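Local coordinates for phosphoglycolate phosphatase (PDB 2HDO), which probably hydrolyses phosphoglycolate to glycolate and phosphate, as a hydrolase of the haloacid dehalogenase (HAD) superfamily, at residues A[4-15]-A[98-107]. Numbering follows the deposited sequence.
Sequences YQALMFDIDGTL and ELRLGIVTSQ. With PO4 (phosphate ion), chain B.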
loop_
_atom_site.group_PDB
_atom_site.type_symbol
_atom_site.label_atom_id
_atom_site.label_comp_id
_atom_site.label_asym_id
_atom_site.label_seq_id
_atom_site.Cartn_x
_atom_site.Cartn_y
_atom_site.Cartn_z
ATOM N N TYR A 4 13.648 13.670 -7.584
ATOM C CA TYR A 4 12.193 13.665 -7.732
ATOM C C TYR A 4 11.511 14.886 -7.093
ATOM O O TYR A 4 11.993 15.427 -6.091
ATOM C CB TYR A 4 11.651 12.395 -7.105
ATOM C CG TYR A 4 12.195 11.141 -7.758
ATOM C CD1 TYR A 4 11.694 10.716 -8.983
ATOM C CD2 TYR A 4 13.222 10.402 -7.175
ATOM C CE1 TYR A 4 12.178 9.563 -9.595
ATOM C CE2 TYR A 4 13.733 9.277 -7.801
ATOM C CZ TYR A 4 13.224 8.865 -9.010
ATOM O OH TYR A 4 13.685 7.720 -9.623
ATOM N N GLN A 5 10.377 15.284 -7.691
ATOM C CA GLN A 5 9.501 16.319 -7.149
ATOM C C GLN A 5 8.399 15.762 -6.239
ATOM O O GLN A 5 7.845 16.496 -5.415
ATOM C CB GLN A 5 8.824 17.091 -8.247
ATOM C CG GLN A 5 9.763 17.953 -9.033
ATOM C CD GLN A 5 9.127 18.501 -10.310
ATOM O OE1 GLN A 5 7.922 18.729 -10.358
ATOM N NE2 GLN A 5 9.941 18.704 -11.349
ATOM N N ALA A 6 8.068 14.484 -6.423
ATOM C CA ALA A 6 7.039 13.857 -5.629
ATOM C C ALA A 6 7.420 12.446 -5.254
ATOM O O ALA A 6 8.046 11.720 -6.049
ATOM C CB ALA A 6 5.688 13.849 -6.375
ATOM N N LEU A 7 6.998 12.067 -4.053
ATOM C CA LEU A 7 7.073 10.704 -3.558
ATOM C C LEU A 7 5.687 10.261 -3.174
ATOM O O LEU A 7 5.047 10.912 -2.362
ATOM C CB LEU A 7 7.964 10.595 -2.339
ATOM C CG LEU A 7 9.403 11.007 -2.462
ATOM C CD1 LEU A 7 10.094 10.701 -1.114
ATOM C CD2 LEU A 7 10.120 10.350 -3.594
HETATM N N MSE A 8 5.218 9.189 -3.813
HETATM C CA MSE A 8 3.950 8.560 -3.444
HETATM C C MSE A 8 4.229 7.258 -2.774
HETATM O O MSE A 8 5.133 6.551 -3.187
HETATM C CB MSE A 8 3.096 8.316 -4.685
HETATM C CG MSE A 8 2.822 9.560 -5.446
HETATM SE SE MSE A 8 1.521 10.715 -4.537
HETATM C CE MSE A 8 2.563 12.447 -4.448
ATOM N N PHE A 9 3.463 6.940 -1.745
ATOM C CA PHE A 9 3.680 5.771 -0.936
ATOM C C PHE A 9 2.423 4.897 -0.915
ATOM O O PHE A 9 1.324 5.394 -0.789
ATOM C CB PHE A 9 3.960 6.129 0.537
ATOM C CG PHE A 9 5.225 6.910 0.758
ATOM C CD1 PHE A 9 5.208 8.283 0.598
ATOM C CD2 PHE A 9 6.416 6.287 1.117
ATOM C CE1 PHE A 9 6.354 9.031 0.765
ATOM C CE2 PHE A 9 7.568 7.050 1.318
ATOM C CZ PHE A 9 7.536 8.412 1.117
ATOM N N ASP A 10 2.629 3.594 -1.014
ATOM C CA ASP A 10 1.630 2.598 -0.526
ATOM C C ASP A 10 1.658 2.530 0.998
ATOM O O ASP A 10 2.622 2.965 1.609
ATOM C CB ASP A 10 1.992 1.219 -1.080
ATOM C CG ASP A 10 0.809 0.319 -1.203
ATOM O OD1 ASP A 10 -0.331 0.736 -0.871
ATOM O OD2 ASP A 10 1.036 -0.832 -1.615
ATOM N N ILE A 11 0.620 1.979 1.639
ATOM C CA ILE A 11 0.597 1.911 3.082
ATOM C C ILE A 11 1.035 0.531 3.563
ATOM O O ILE A 11 2.053 0.380 4.237
ATOM C CB ILE A 11 -0.793 2.260 3.651
ATOM C CG1 ILE A 11 -1.123 3.711 3.315
ATOM C CG2 ILE A 11 -0.790 2.079 5.162
ATOM C CD1 ILE A 11 -2.584 4.102 3.496
ATOM N N ASP A 12 0.276 -0.474 3.181
ATOM C CA ASP A 12 0.460 -1.808 3.765
ATOM C C ASP A 12 1.734 -2.454 3.289
ATOM O O ASP A 12 1.930 -2.602 2.088
ATOM C CB ASP A 12 -0.738 -2.698 3.429
ATOM C CG ASP A 12 -2.018 -2.206 4.039
ATOM O OD1 ASP A 12 -2.149 -2.296 5.293
ATOM O OD2 ASP A 12 -2.906 -1.737 3.261
ATOM N N GLY A 13 2.603 -2.865 4.217
ATOM C CA GLY A 13 3.899 -3.437 3.834
ATOM C C GLY A 13 4.980 -2.450 3.471
ATOM O O GLY A 13 6.084 -2.835 3.065
ATOM N N THR A 14 4.683 -1.160 3.616
ATOM C CA THR A 14 5.614 -0.091 3.248
ATOM C C THR A 14 5.727 0.890 4.421
ATOM O O THR A 14 6.776 1.025 5.021
ATOM C CB THR A 14 5.154 0.668 1.979
ATOM O OG1 THR A 14 5.124 -0.259 0.878
ATOM C CG2 THR A 14 6.127 1.799 1.623
ATOM N N LEU A 15 4.638 1.554 4.776
ATOM C CA LEU A 15 4.585 2.434 5.941
ATOM C C LEU A 15 4.239 1.638 7.183
ATOM O O LEU A 15 4.842 1.840 8.246
ATOM C CB LEU A 15 3.554 3.554 5.728
ATOM C CG LEU A 15 3.787 4.472 4.530
ATOM C CD1 LEU A 15 2.683 5.520 4.534
ATOM C CD2 LEU A 15 5.167 5.120 4.577
ATOM N N GLU A 98 10.188 20.745 0.257
ATOM C CA GLU A 98 9.867 21.011 -1.140
ATOM C C GLU A 98 9.140 19.839 -1.848
ATOM O O GLU A 98 8.443 20.066 -2.832
ATOM C CB GLU A 98 11.144 21.358 -1.904
ATOM C CG GLU A 98 11.853 22.637 -1.382
ATOM C CD GLU A 98 12.790 22.423 -0.152
ATOM O OE1 GLU A 98 12.924 21.279 0.375
ATOM O OE2 GLU A 98 13.396 23.434 0.287
ATOM N N LEU A 99 9.281 18.611 -1.353
ATOM C CA LEU A 99 8.605 17.474 -1.967
ATOM C C LEU A 99 7.094 17.547 -1.858
ATOM O O LEU A 99 6.541 18.046 -0.875
ATOM C CB LEU A 99 9.037 16.176 -1.323
ATOM C CG LEU A 99 10.413 15.720 -1.685
ATOM C CD1 LEU A 99 10.840 14.602 -0.774
ATOM C CD2 LEU A 99 10.452 15.294 -3.184
ATOM N N ARG A 100 6.412 17.057 -2.883
ATOM C CA ARG A 100 5.007 16.723 -2.748
ATOM C C ARG A 100 4.898 15.278 -2.330
ATOM O O ARG A 100 5.362 14.380 -3.041
ATOM C CB ARG A 100 4.182 16.985 -4.025
ATOM C CG ARG A 100 4.477 18.241 -4.777
ATOM C CD ARG A 100 4.426 19.549 -4.036
ATOM N NE ARG A 100 3.281 19.750 -3.151
ATOM C CZ ARG A 100 2.077 20.222 -3.490
ATOM N NH1 ARG A 100 1.765 20.508 -4.756
ATOM N NH2 ARG A 100 1.167 20.397 -2.534
ATOM N N LEU A 101 4.330 15.047 -1.154
ATOM C CA LEU A 101 4.219 13.706 -0.618
ATOM C C LEU A 101 2.753 13.261 -0.731
ATOM O O LEU A 101 1.818 14.062 -0.569
ATOM C CB LEU A 101 4.651 13.646 0.863
ATOM C CG LEU A 101 6.075 14.107 1.207
ATOM C CD1 LEU A 101 6.309 13.920 2.672
ATOM C CD2 LEU A 101 7.115 13.351 0.404
ATOM N N GLY A 102 2.542 11.990 -1.022
ATOM C CA GLY A 102 1.202 11.459 -0.962
ATOM C C GLY A 102 1.134 9.944 -0.781
ATOM O O GLY A 102 2.152 9.219 -0.734
ATOM N N ILE A 103 -0.105 9.495 -0.737
ATOM C CA ILE A 103 -0.457 8.118 -0.533
ATOM C C ILE A 103 -1.371 7.648 -1.679
ATOM O O ILE A 103 -2.298 8.337 -2.088
ATOM C CB ILE A 103 -1.163 7.945 0.824
ATOM C CG1 ILE A 103 -0.105 8.057 1.929
ATOM C CG2 ILE A 103 -1.893 6.569 0.888
ATOM C CD1 ILE A 103 -0.629 7.904 3.291
ATOM N N VAL A 104 -1.094 6.463 -2.196
ATOM C CA VAL A 104 -1.955 5.808 -3.178
ATOM C C VAL A 104 -2.164 4.382 -2.704
ATOM O O VAL A 104 -1.250 3.547 -2.742
ATOM C CB VAL A 104 -1.297 5.785 -4.611
ATOM C CG1 VAL A 104 -2.217 5.096 -5.608
ATOM C CG2 VAL A 104 -0.895 7.153 -5.030
ATOM N N THR A 105 -3.366 4.107 -2.229
ATOM C CA THR A 105 -3.632 2.857 -1.511
ATOM C C THR A 105 -4.918 2.220 -2.045
ATOM O O THR A 105 -5.825 2.897 -2.485
ATOM C CB THR A 105 -3.754 3.091 0.030
ATOM O OG1 THR A 105 -3.991 1.841 0.732
ATOM C CG2 THR A 105 -4.879 4.062 0.377
ATOM N N SER A 106 -4.982 0.901 -1.915
ATOM C CA SER A 106 -6.184 0.155 -2.233
ATOM C C SER A 106 -7.138 0.115 -1.045
ATOM O O SER A 106 -8.256 -0.396 -1.169
ATOM C CB SER A 106 -5.811 -1.257 -2.693
ATOM O OG SER A 106 -5.181 -1.988 -1.656
ATOM N N GLN A 107 -6.714 0.628 0.113
ATOM C CA GLN A 107 -7.633 0.734 1.258
ATOM C C GLN A 107 -8.822 1.636 0.930
ATOM O O GLN A 107 -8.662 2.579 0.204
ATOM C CB GLN A 107 -6.915 1.334 2.448
ATOM C CG GLN A 107 -5.853 0.428 3.024
ATOM C CD GLN A 107 -5.248 0.954 4.294
ATOM O OE1 GLN A 107 -5.761 1.894 4.888
ATOM N NE2 GLN A 107 -4.139 0.349 4.735
HETATM P P PO4 B . -2.141 -0.945 0.055
HETATM O O1 PO4 B . -2.569 -0.593 -1.396
HETATM O O2 PO4 B . -1.907 0.175 1.093
HETATM O O3 PO4 B . -0.832 -1.767 -0.044
HETATM O O4 PO4 B . -3.222 -1.848 0.662
HETATM O O HOH W 1 8.110 19.206 -5.512
HETATM O O HOH W 2 -2.207 -0.417 7.301
#
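Neighbouring parallel strands within the six-stranded sheet of the Rossmann-like HAD core, 6-9 and 100-104, run side by side and deliver the loops at their C-terminal ends to a bound phosphate ion, consistent with the HAD active site. Five backbone hydrogen bonds zip them together, from Arg100 N to Gln5 O through to Val104 N to Phe9 O. Gly102 makes room for Met8, present as selenomethionine: the bent chain brings Met8 SE 3.7 Å from Gly102 CA, and a CB on Gly102 would clash with SE. On the other face, the Phe9 ring turns its edge to Gly102 O, with CD1 3.5 Å away. Ile11 crosses Ile103 at about a right angle, its CD1 3.7 Å from Ile103 CG2. Beyond the strands lies a DxDx(T/V) pattern, Asp10, Asp12 and Thr14, consistent with the HAD catalytic loop; Lys138 bridges to Asp10 OD1 and also bonds the phosphate. The phosphate is shared by both loops: O2 accepts from Asp12 N (3.1 Å) and Thr105 OG1 (2.7 Å), and O1 from Ser106 N. Asp12 OD1 is bonded to Ser18 OG, while OD2 accepts from Gln107 NE2 at 2.8 Å. With an alanine here, the Gln107 amide and Ser18 OG would probably both lose their carboxylate partner, leaving the amide freer to turn. NE2 approaches on the syn side but 34° out of the carboxylate plane, whereas OD2 lies in the Gln107 amide plane, with an N-H...O angle of 175°.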